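Local atomic coordinates of cytochrome c2 iso-2 (Rhodospirillum centenum, PDB entry 1JDL), a protein that carries electrons through its covalently held heme, serving in purple photosynthetic bacteria as the donor to the oxidized bacteriochlorophyll of photophosphorylation. Residues S50-A55 and K81-A86; A59-H62 and E66-I69; A77-F82 and G94-V99. All blocks are in the same frame, centred on the assembly; numbering follows the deposited sequence.

Contact 1: S50-A55 and K81-A86. With HEM (protoporphyrin IX containing Fe), chain B.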
loop_
_atom_site.group_PDB
_atom_site.type_symbol
_atom_site.label_atom_id
_atom_site.label_comp_id
_atom_site.label_asym_id
_atom_site.label_seq_id
_atom_site.Cartn_x
_atom_site.Cartn_y
_atom_site.Cartn_z
ATOM N N SER A 50 9.567 6.396 -3.168
ATOM C CA SER A 50 10.381 7.131 -2.212
ATOM C C SER A 50 11.448 6.132 -1.769
ATOM O O SER A 50 11.284 4.921 -1.949
ATOM C CB SER A 50 9.550 7.537 -0.999
ATOM O OG SER A 50 9.085 6.382 -0.318
ATOM N N ALA A 51 12.534 6.626 -1.188
ATOM C CA ALA A 51 13.588 5.741 -0.726
ATOM C C ALA A 51 13.058 4.789 0.347
ATOM O O ALA A 51 13.407 3.615 0.366
ATOM C CB ALA A 51 14.747 6.555 -0.175
ATOM N N ILE A 52 12.211 5.299 1.235
ATOM C CA ILE A 52 11.675 4.475 2.310
ATOM C C ILE A 52 10.736 3.352 1.843
ATOM O O ILE A 52 10.792 2.244 2.374
ATOM C CB ILE A 52 10.992 5.372 3.394
ATOM C CG1 ILE A 52 10.869 4.606 4.715
ATOM C CG2 ILE A 52 9.661 5.896 2.893
ATOM C CD1 ILE A 52 9.878 3.492 4.712
ATOM N N ASN A 53 9.889 3.620 0.852
ATOM C CA ASN A 53 8.981 2.594 0.341
ATOM C C ASN A 53 9.822 1.528 -0.379
ATOM O O ASN A 53 9.570 0.333 -0.250
ATOM C CB ASN A 53 7.970 3.217 -0.629
ATOM C CG ASN A 53 6.813 2.285 -0.955
ATOM O OD1 ASN A 53 7.008 1.098 -1.203
ATOM N ND2 ASN A 53 5.605 2.829 -0.971
ATOM N N HIS A 54 10.828 1.971 -1.126
ATOM C CA HIS A 54 11.714 1.053 -1.842
ATOM C C HIS A 54 12.505 0.195 -0.851
ATOM O O HIS A 54 12.599 -1.024 -1.005
ATOM C CB HIS A 54 12.670 1.853 -2.740
ATOM C CG HIS A 54 13.770 1.033 -3.343
ATOM N ND1 HIS A 54 15.007 0.903 -2.752
ATOM C CD2 HIS A 54 13.809 0.281 -4.467
ATOM C CE1 HIS A 54 15.762 0.103 -3.484
ATOM N NE2 HIS A 54 15.057 -0.288 -4.532
ATOM N N ALA A 55 13.055 0.836 0.178
ATOM C CA ALA A 55 13.844 0.142 1.192
ATOM C C ALA A 55 13.033 -0.913 1.939
ATOM O O ALA A 55 13.546 -1.988 2.250
ATOM C CB ALA A 55 14.411 1.144 2.187
ATOM N N LYS A 81 8.598 1.475 11.285
ATOM C CA LYS A 81 8.684 0.382 12.245
ATOM C C LYS A 81 9.137 -0.903 11.570
ATOM O O LYS A 81 9.920 -1.664 12.138
ATOM C CB LYS A 81 7.334 0.152 12.927
ATOM C CG LYS A 81 7.320 -1.062 13.841
ATOM C CD LYS A 81 5.962 -1.274 14.485
ATOM C CE LYS A 81 5.930 -2.593 15.247
ATOM N NZ LYS A 81 7.062 -2.693 16.213
ATOM N N PHE A 82 8.648 -1.149 10.356
ATOM C CA PHE A 82 9.030 -2.358 9.637
ATOM C C PHE A 82 10.534 -2.404 9.390
ATOM O O PHE A 82 11.172 -3.439 9.582
ATOM C CB PHE A 82 8.311 -2.453 8.286
ATOM C CG PHE A 82 8.594 -3.736 7.548
ATOM C CD1 PHE A 82 7.805 -4.861 7.756
ATOM C CD2 PHE A 82 9.688 -3.836 6.695
ATOM C CE1 PHE A 82 8.103 -6.072 7.125
ATOM C CE2 PHE A 82 9.998 -5.038 6.061
ATOM C CZ PHE A 82 9.200 -6.161 6.279
ATOM N N LEU A 83 11.095 -1.283 8.946
ATOM C CA LEU A 83 12.522 -1.205 8.667
ATOM C C LEU A 83 13.360 -1.336 9.926
ATOM O O LEU A 83 14.409 -1.985 9.918
ATOM C CB LEU A 83 12.853 0.107 7.957
ATOM C CG LEU A 83 12.419 0.158 6.488
ATOM C CD1 LEU A 83 12.573 1.569 5.953
ATOM C CD2 LEU A 83 13.257 -0.817 5.684
ATOM N N ALA A 84 12.904 -0.713 11.007
ATOM C CA ALA A 84 13.630 -0.791 12.269
ATOM C C ALA A 84 13.636 -2.232 12.771
ATOM O O ALA A 84 14.681 -2.760 13.153
ATOM C CB ALA A 84 12.986 0.121 13.300
ATOM N N ASP A 85 12.469 -2.869 12.768
ATOM C CA ASP A 85 12.362 -4.251 13.227
ATOM C C ASP A 85 13.242 -5.189 12.409
ATOM O O ASP A 85 13.729 -6.199 12.918
ATOM C CB ASP A 85 10.913 -4.741 13.141
ATOM C CG ASP A 85 10.037 -4.187 14.245
ATOM O OD1 ASP A 85 10.568 -3.532 15.164
ATOM O OD2 ASP A 85 8.809 -4.419 14.195
ATOM N N ALA A 86 13.439 -4.852 11.137
ATOM C CA ALA A 86 14.238 -5.683 10.240
ATOM C C ALA A 86 15.742 -5.487 10.380
ATOM O O ALA A 86 16.524 -6.238 9.790
ATOM C CB ALA A 86 13.823 -5.428 8.794
HETATM C CHA HEM B . 1.573 3.875 -2.231
HETATM C CHB HEM B . -2.674 1.965 -0.975
HETATM C CHC HEM B . -4.696 6.346 -1.242
HETATM C CHD HEM B . -0.607 8.110 -3.010
HETATM C C1A HEM B . 0.596 2.974 -1.805
HETATM C C2A HEM B . 0.852 1.595 -1.461
HETATM C C3A HEM B . -0.352 1.071 -1.104
HETATM C C4A HEM B . -1.331 2.122 -1.243
HETATM C CMA HEM B . -0.627 -0.335 -0.593
HETATM C CAA HEM B . 2.190 0.865 -1.643
HETATM C CBA HEM B . 2.205 0.299 -3.062
HETATM C CGA HEM B . 3.529 -0.358 -3.462
HETATM O O1A HEM B . 4.435 -0.492 -2.616
HETATM O O2A HEM B . 3.656 -0.752 -4.640
HETATM C C1B HEM B . -3.597 3.001 -0.970
HETATM C C2B HEM B . -4.990 2.857 -0.626
HETATM C C3B HEM B . -5.469 4.130 -0.486
HETATM C C4B HEM B . -4.477 5.001 -0.991
HETATM C CMB HEM B . -5.725 1.530 -0.489
HETATM C CAB HEM B . -6.552 4.624 0.269
HETATM C CBB HEM B . -7.490 3.860 1.188
HETATM C C1C HEM B . -3.750 7.217 -1.698
HETATM C C2C HEM B . -3.974 8.624 -1.956
HETATM C C3C HEM B . -2.775 9.130 -2.288
HETATM C C4C HEM B . -1.884 8.004 -2.481
HETATM C CMC HEM B . -5.313 9.361 -1.882
HETATM C CAC HEM B . -2.328 10.470 -2.280
HETATM C CBC HEM B . -3.110 11.766 -2.093
HETATM C C1D HEM B . 0.326 7.099 -3.029
HETATM C C2D HEM B . 1.702 7.281 -3.428
HETATM C C3D HEM B . 2.351 6.113 -3.139
HETATM C C4D HEM B . 1.336 5.213 -2.581
HETATM C CMD HEM B . 2.338 8.554 -3.993
HETATM C CAD HEM B . 3.855 5.854 -3.265
HETATM C CBD HEM B . 4.477 6.197 -1.907
HETATM C CGD HEM B . 5.991 6.132 -1.892
HETATM O O1D HEM B . 6.574 6.440 -0.830
HETATM O O2D HEM B . 6.603 5.775 -2.922
HETATM N NA HEM B . -0.741 3.299 -1.651
HETATM N NB HEM B . -3.280 4.322 -1.208
HETATM N NC HEM B . -2.453 6.845 -2.004
HETATM N ND HEM B . 0.094 5.832 -2.518
HETATM FE FE HEM B . -1.595 5.088 -1.805
#
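L83 reaches across from helix 75-85 to helix 51-58, its two methyl groups finding different neighbours there. L83 CD1 lies against the end of I52, 3.5 Å from I52 CD1, the two branched side chains meeting at a slant. L83 CD2 points instead at the next turn of the helix, where L83 CD2 is 3.6 Å from the backbone oxygen A55 O and 4.2 Å from A55 CB. This split follows from the first torsion of L83: with CG opposite the carbonyl carbon (chi1 -74°), the fork is directed at the partner helix, one prong for each residue. I52 answers in kind, because CG1 stands opposite its backbone N (chi1 -160°) and brings the terminal methyl nearer to L83 than the base of the side chain would suggest. All three residues are buried, and A55 CA and L83 CA are 7.7 Å apart, a spacing consistent with the small side chain of A55.

The start of helix 51-58 is tied to the heme. S50 is the N-cap: S50 OG accepts from N53 N at 3.1 Å. S50 OG also donates to heme O1D, a propionate oxygen, at 2.6 Å. S50 N gives its hydrogen to heme O2D at 3.0 Å. One residue therefore engages both oxygens of a carboxylate and closes a helix end, a worked case of a cap shared between helix and cofactor. The amino-terminal end of the helix, facing that carboxylate, would probably help to stabilise its negative charge.

Further out, L83 also touches A59 in the loop that follows helix 51-58, and A55 packs on Q91. I52 meets L79 as well, so that helix 75-85 presents two leucines, L79 and L83, one turn apart, to helix 51-58.

Contact 2: A59-H62 and E66-I69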
loop_
_atom_site.group_PDB
_atom_site.type_symbol
_atom_site.label_atom_id
_atom_site.label_comp_id
_atom_site.label_asym_id
_atom_site.label_seq_id
_atom_site.Cartn_x
_atom_site.Cartn_y
_atom_site.Cartn_z
ATOM N N ALA A 59 13.783 -4.916 2.239
ATOM C CA ALA A 59 13.935 -5.481 3.576
ATOM C C ALA A 59 12.943 -6.620 3.816
ATOM O O ALA A 59 12.892 -7.184 4.910
ATOM C CB ALA A 59 13.756 -4.395 4.630
ATOM N N GLY A 60 12.144 -6.941 2.799
ATOM C CA GLY A 60 11.205 -8.046 2.920
ATOM C C GLY A 60 9.720 -7.745 2.970
ATOM O O GLY A 60 8.905 -8.667 3.085
ATOM N N LEU A 61 9.343 -6.476 2.874
ATOM C CA LEU A 61 7.926 -6.141 2.943
ATOM C C LEU A 61 7.128 -6.517 1.695
ATOM O O LEU A 61 7.436 -6.078 0.584
ATOM C CB LEU A 61 7.745 -4.645 3.232
ATOM C CG LEU A 61 6.291 -4.162 3.310
ATOM C CD1 LEU A 61 5.546 -4.889 4.433
ATOM C CD2 LEU A 61 6.275 -2.653 3.530
ATOM N N HIS A 62 6.111 -7.348 1.894
ATOM C CA HIS A 62 5.212 -7.771 0.825
ATOM C C HIS A 62 3.834 -7.340 1.297
ATOM O O HIS A 62 3.546 -7.385 2.499
ATOM C CB HIS A 62 5.294 -9.287 0.636
ATOM C CG HIS A 62 6.605 -9.737 0.075
ATOM N ND1 HIS A 62 6.774 -10.066 -1.252
ATOM C CD2 HIS A 62 7.828 -9.831 0.645
ATOM C CE1 HIS A 62 8.050 -10.340 -1.476
ATOM N NE2 HIS A 62 8.710 -10.203 -0.340
ATOM N N GLU A 66 -2.978 -8.443 5.645
ATOM C CA GLU A 66 -2.737 -7.988 7.015
ATOM C C GLU A 66 -1.839 -6.758 7.052
ATOM O O GLU A 66 -2.080 -5.824 7.820
ATOM C CB GLU A 66 -2.086 -9.098 7.850
ATOM C CG GLU A 66 -2.978 -10.299 8.134
ATOM C CD GLU A 66 -3.429 -11.015 6.874
ATOM O OE1 GLU A 66 -2.561 -11.394 6.055
ATOM O OE2 GLU A 66 -4.654 -11.204 6.708
ATOM N N ASN A 67 -0.791 -6.769 6.236
ATOM C CA ASN A 67 0.130 -5.644 6.185
ATOM C C ASN A 67 -0.528 -4.381 5.640
ATOM O O ASN A 67 -0.259 -3.285 6.128
ATOM C CB ASN A 67 1.364 -5.993 5.352
ATOM C CG ASN A 67 2.363 -6.837 6.122
ATOM O OD1 ASN A 67 2.350 -6.859 7.352
ATOM N ND2 ASN A 67 3.243 -7.522 5.404
ATOM N N ILE A 68 -1.396 -4.525 4.642
ATOM C CA ILE A 68 -2.065 -3.351 4.083
ATOM C C ILE A 68 -2.986 -2.755 5.144
ATOM O O ILE A 68 -3.054 -1.535 5.316
ATOM C CB ILE A 68 -2.881 -3.712 2.824
ATOM C CG1 ILE A 68 -1.958 -4.320 1.764
ATOM C CG2 ILE A 68 -3.563 -2.462 2.273
ATOM C CD1 ILE A 68 -2.671 -4.731 0.486
ATOM N N ILE A 69 -3.690 -3.621 5.867
ATOM C CA ILE A 69 -4.593 -3.170 6.920
ATOM C C ILE A 69 -3.851 -2.391 8.005
ATOM O O ILE A 69 -4.336 -1.366 8.481
ATOM C CB ILE A 69 -5.321 -4.373 7.577
ATOM C CG1 ILE A 69 -6.301 -4.994 6.580
ATOM C CG2 ILE A 69 -6.050 -3.926 8.841
ATOM C CD1 ILE A 69 -7.454 -4.089 6.210
HETATM O O HOH W 1 6.108 -8.982 4.547
#
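The amide of N67, on helix 65-71, bonds to the main chain of H62, making this a side-chain-to-backbone contact between a helix and the loop that leads into it from helix 51-58. N67 ND2 donates to H62 O at 2.9 Å. The bond is straight at the hydrogen (169°), and the donor stands almost in line with the carbonyl, at a C=O...N angle of 172°. H62 O also lies in the plane of the amide. CG of N67, set opposite its carbonyl carbon (chi1 -79°), carries the amide out to the loop. Beside the polar pair, L61 and N67 run past one another in opposite directions, with L61 CD1 3.6 Å from N67 ND2.

A water adds a second link: it accepts from H62 N at 3.1 Å and, weakly, from N67 ND2 at 3.3 Å. Just after helix 51-58, G60, with its positive phi, ends it in a Schellman motif. Beyond the two segments, L61 pairs through its backbone with A41, and N67 N is hydrogen-bonded to T64 OG1.

Because one NH2 group serves both the carbonyl and the water, the amide is held by direct donation and by a weaker bridge. The chemistry thus implies that a single asparagine, in the first turn of helix 65-71, holds H62 O directly and H62 N, less firmly, through a water whose bond to N67 ND2 is weak.

Contact 3: A77-F82 and G94-V99. With HEM (protoporphyrin IX containing Fe), chain B.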
loop_
_atom_site.group_PDB
_atom_site.type_symbol
_atom_site.label_atom_id
_atom_site.label_comp_id
_atom_site.label_asym_id
_atom_site.label_seq_id
_atom_site.Cartn_x
_atom_site.Cartn_y
_atom_site.Cartn_z
ATOM N N ALA A 77 4.379 5.597 9.786
ATOM C CA ALA A 77 4.606 4.855 11.019
ATOM C C ALA A 77 4.845 3.379 10.746
ATOM O O ALA A 77 5.751 2.777 11.319
ATOM C CB ALA A 77 3.422 5.029 11.962
ATOM N N PHE A 78 4.038 2.800 9.861
ATOM C CA PHE A 78 4.176 1.387 9.532
ATOM C C PHE A 78 5.518 1.070 8.879
ATOM O O PHE A 78 6.208 0.133 9.279
ATOM C CB PHE A 78 3.050 0.945 8.594
ATOM C CG PHE A 78 3.125 -0.505 8.207
ATOM C CD1 PHE A 78 2.617 -1.494 9.047
ATOM C CD2 PHE A 78 3.743 -0.887 7.019
ATOM C CE1 PHE A 78 2.724 -2.845 8.708
ATOM C CE2 PHE A 78 3.857 -2.234 6.668
ATOM C CZ PHE A 78 3.347 -3.214 7.515
ATOM N N LEU A 79 5.878 1.846 7.863
ATOM C CA LEU A 79 7.127 1.635 7.145
ATOM C C LEU A 79 8.368 1.825 8.009
ATOM O O LEU A 79 9.323 1.056 7.907
ATOM C CB LEU A 79 7.191 2.567 5.939
ATOM C CG LEU A 79 6.178 2.279 4.831
ATOM C CD1 LEU A 79 6.226 3.390 3.791
ATOM C CD2 LEU A 79 6.488 0.933 4.196
ATOM N N ARG A 80 8.360 2.849 8.854
ATOM C CA ARG A 80 9.499 3.104 9.726
ATOM C C ARG A 80 9.695 1.970 10.721
ATOM O O ARG A 80 10.825 1.538 10.967
ATOM C CB ARG A 80 9.308 4.432 10.461
ATOM C CG ARG A 80 9.542 5.636 9.563
ATOM C CD ARG A 80 9.195 6.951 10.246
ATOM N NE ARG A 80 9.496 8.088 9.378
ATOM C CZ ARG A 80 8.959 9.298 9.505
ATOM N NH1 ARG A 80 8.079 9.541 10.469
ATOM N NH2 ARG A 80 9.301 10.268 8.666
ATOM N N LYS A 81 8.598 1.475 11.285
ATOM C CA LYS A 81 8.684 0.382 12.245
ATOM C C LYS A 81 9.137 -0.903 11.570
ATOM O O LYS A 81 9.920 -1.664 12.138
ATOM C CB LYS A 81 7.334 0.152 12.927
ATOM C CG LYS A 81 7.320 -1.062 13.841
ATOM C CD LYS A 81 5.962 -1.274 14.485
ATOM C CE LYS A 81 5.930 -2.593 15.247
ATOM N NZ LYS A 81 7.062 -2.693 16.213
ATOM N N PHE A 82 8.648 -1.149 10.356
ATOM C CA PHE A 82 9.030 -2.358 9.637
ATOM C C PHE A 82 10.534 -2.404 9.390
ATOM O O PHE A 82 11.172 -3.439 9.582
ATOM C CB PHE A 82 8.311 -2.453 8.286
ATOM C CG PHE A 82 8.594 -3.736 7.548
ATOM C CD1 PHE A 82 7.805 -4.861 7.756
ATOM C CD2 PHE A 82 9.688 -3.836 6.695
ATOM C CE1 PHE A 82 8.103 -6.072 7.125
ATOM C CE2 PHE A 82 9.998 -5.038 6.061
ATOM C CZ PHE A 82 9.200 -6.161 6.279
ATOM N N GLY A 94 13.565 8.738 6.328
ATOM C CA GLY A 94 12.812 9.455 5.312
ATOM C C GLY A 94 11.308 9.353 5.503
ATOM O O GLY A 94 10.837 8.846 6.522
ATOM N N SER A 95 10.552 9.838 4.522
ATOM C CA SER A 95 9.096 9.802 4.580
ATOM C C SER A 95 8.509 9.297 3.262
ATOM O O SER A 95 9.094 9.494 2.196
ATOM C CB SER A 95 8.557 11.202 4.887
ATOM O OG SER A 95 7.144 11.239 4.801
ATOM N N THR A 96 7.357 8.637 3.336
ATOM C CA THR A 96 6.701 8.127 2.132
ATOM C C THR A 96 5.955 9.248 1.404
ATOM O O THR A 96 5.523 10.224 2.019
ATOM C CB THR A 96 5.684 6.998 2.471
ATOM O OG1 THR A 96 5.021 6.563 1.275
ATOM C CG2 THR A 96 4.634 7.507 3.445
ATOM N N LYS A 97 5.813 9.095 0.091
ATOM C CA LYS A 97 5.118 10.072 -0.738
ATOM C C LYS A 97 3.606 9.993 -0.574
ATOM O O LYS A 97 2.888 10.881 -1.041
ATOM C CB LYS A 97 5.465 9.867 -2.216
ATOM C CG LYS A 97 6.905 10.171 -2.584
ATOM C CD LYS A 97 7.134 9.945 -4.074
ATOM C CE LYS A 97 8.576 10.217 -4.463
ATOM N NZ LYS A 97 8.783 10.066 -5.925
ATOM N N MET A 98 3.115 8.931 0.062
ATOM C CA MET A 98 1.674 8.799 0.254
ATOM C C MET A 98 1.215 9.574 1.472
ATOM O O MET A 98 1.375 9.118 2.611
ATOM C CB MET A 98 1.260 7.335 0.405
ATOM C CG MET A 98 -0.257 7.164 0.559
ATOM S SD MET A 98 -0.802 5.463 0.342
ATOM C CE MET A 98 -2.071 5.363 1.582
ATOM N N VAL A 99 0.649 10.751 1.213
ATOM C CA VAL A 99 0.145 11.633 2.255
ATOM C C VAL A 99 -1.371 11.474 2.342
ATOM O O VAL A 99 -2.134 12.344 1.918
ATOM C CB VAL A 99 0.477 13.113 1.947
ATOM C CG1 VAL A 99 0.037 13.997 3.104
ATOM C CG2 VAL A 99 1.972 13.268 1.692
HETATM C CHA HEM B . 1.573 3.875 -2.231
HETATM C CHB HEM B . -2.674 1.965 -0.975
HETATM C CHC HEM B . -4.696 6.346 -1.242
HETATM C CHD HEM B . -0.607 8.110 -3.010
HETATM C C1A HEM B . 0.596 2.974 -1.805
HETATM C C2A HEM B . 0.852 1.595 -1.461
HETATM C C3A HEM B . -0.352 1.071 -1.104
HETATM C C4A HEM B . -1.331 2.122 -1.243
HETATM C CMA HEM B . -0.627 -0.335 -0.593
HETATM C CAA HEM B . 2.190 0.865 -1.643
HETATM C CBA HEM B . 2.205 0.299 -3.062
HETATM C CGA HEM B . 3.529 -0.358 -3.462
HETATM O O1A HEM B . 4.435 -0.492 -2.616
HETATM O O2A HEM B . 3.656 -0.752 -4.640
HETATM C C1B HEM B . -3.597 3.001 -0.970
HETATM C C2B HEM B . -4.990 2.857 -0.626
HETATM C C3B HEM B . -5.469 4.130 -0.486
HETATM C C4B HEM B . -4.477 5.001 -0.991
HETATM C CMB HEM B . -5.725 1.530 -0.489
HETATM C CAB HEM B . -6.552 4.624 0.269
HETATM C CBB HEM B . -7.490 3.860 1.188
HETATM C C1C HEM B . -3.750 7.217 -1.698
HETATM C C2C HEM B . -3.974 8.624 -1.956
HETATM C C3C HEM B . -2.775 9.130 -2.288
HETATM C C4C HEM B . -1.884 8.004 -2.481
HETATM C CMC HEM B . -5.313 9.361 -1.882
HETATM C CAC HEM B . -2.328 10.470 -2.280
HETATM C CBC HEM B . -3.110 11.766 -2.093
HETATM C C1D HEM B . 0.326 7.099 -3.029
HETATM C C2D HEM B . 1.702 7.281 -3.428
HETATM C C3D HEM B . 2.351 6.113 -3.139
HETATM C C4D HEM B . 1.336 5.213 -2.581
HETATM C CMD HEM B . 2.338 8.554 -3.993
HETATM C CAD HEM B . 3.855 5.854 -3.265
HETATM C CBD HEM B . 4.477 6.197 -1.907
HETATM C CGD HEM B . 5.991 6.132 -1.892
HETATM O O1D HEM B . 6.574 6.440 -0.830
HETATM O O2D HEM B . 6.603 5.775 -2.922
HETATM N NA HEM B . -0.741 3.299 -1.651
HETATM N NB HEM B . -3.280 4.322 -1.208
HETATM N NC HEM B . -2.453 6.845 -2.004
HETATM N ND HEM B . 0.094 5.832 -2.518
HETATM FE FE HEM B . -1.595 5.088 -1.805
#
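Hydrogen bonds from R80 to G94 O form the polar half of this contact. The guanidinium comes side-on and gives two hydrogens to the one oxygen: R80 NE reaches G94 O at 3.2 Å and R80 NH2 reaches G94 O at 3.0 Å, with the acceptor close to the guanidinium plane. The two donors meet the carbonyl differently: NE is nearly in line with it (169°), whereas NH2 sits 48° above its plane. An extended chain from CG to NE carries the group this far from helix 75-85. Were R80 cut back to alanine, G94 O would probably lose both donors and the beginning of segment 94-99 would be less firmly tied to the helix.

Apolar contact supplies the other half. L79 CD1 rests 3.9 Å from T96 CB, the two side chains crossing at about a right angle; L79 also packs on L61.

The loop so held carries the methionine ligand of a cytochrome c of the histidine-methionine kind, and within it T96 makes an ST turn, T96 OG1 accepting from M98 N at 3.3 Å. With its OG1 opposite the backbone N (chi1 178°), T96 OG1 also donates to heme O1D, a propionate oxygen, at 2.6 Å. K97 N donates to heme O1D at 2.9 Å. Since S50 OG binds there too, three protein donors converge on O1D, which would probably help the propionate to keep its negative charge.

The metal bond is made by M98, which reaches in over the porphyrin with CB near ND and CG near ND and NC, and places M98 SD 2.3 Å from heme FE; H19 provides the other axial ligand through NE2.

How the contacts relate
Helix 75-85 is common to contacts 1 and 3, whose centres lie 7 Å apart and whose segments share K81 and F82. Contact 2 is about 10 Å from the centre of contact 1 and 12 Å from that of contact 3. Along the chain, helix 51-58 comes first, then both segments of contact 2, helix 75-85 and finally the loop 94-99. F82 and L79 join the three by packing on L61. Together they illustrate how a small helical protein with no strands builds a heme pocket: contacts 1 and 3 bring two distant parts of the chain to one propionate, while contact 2 ties the connection between helices 51-58 and 65-71.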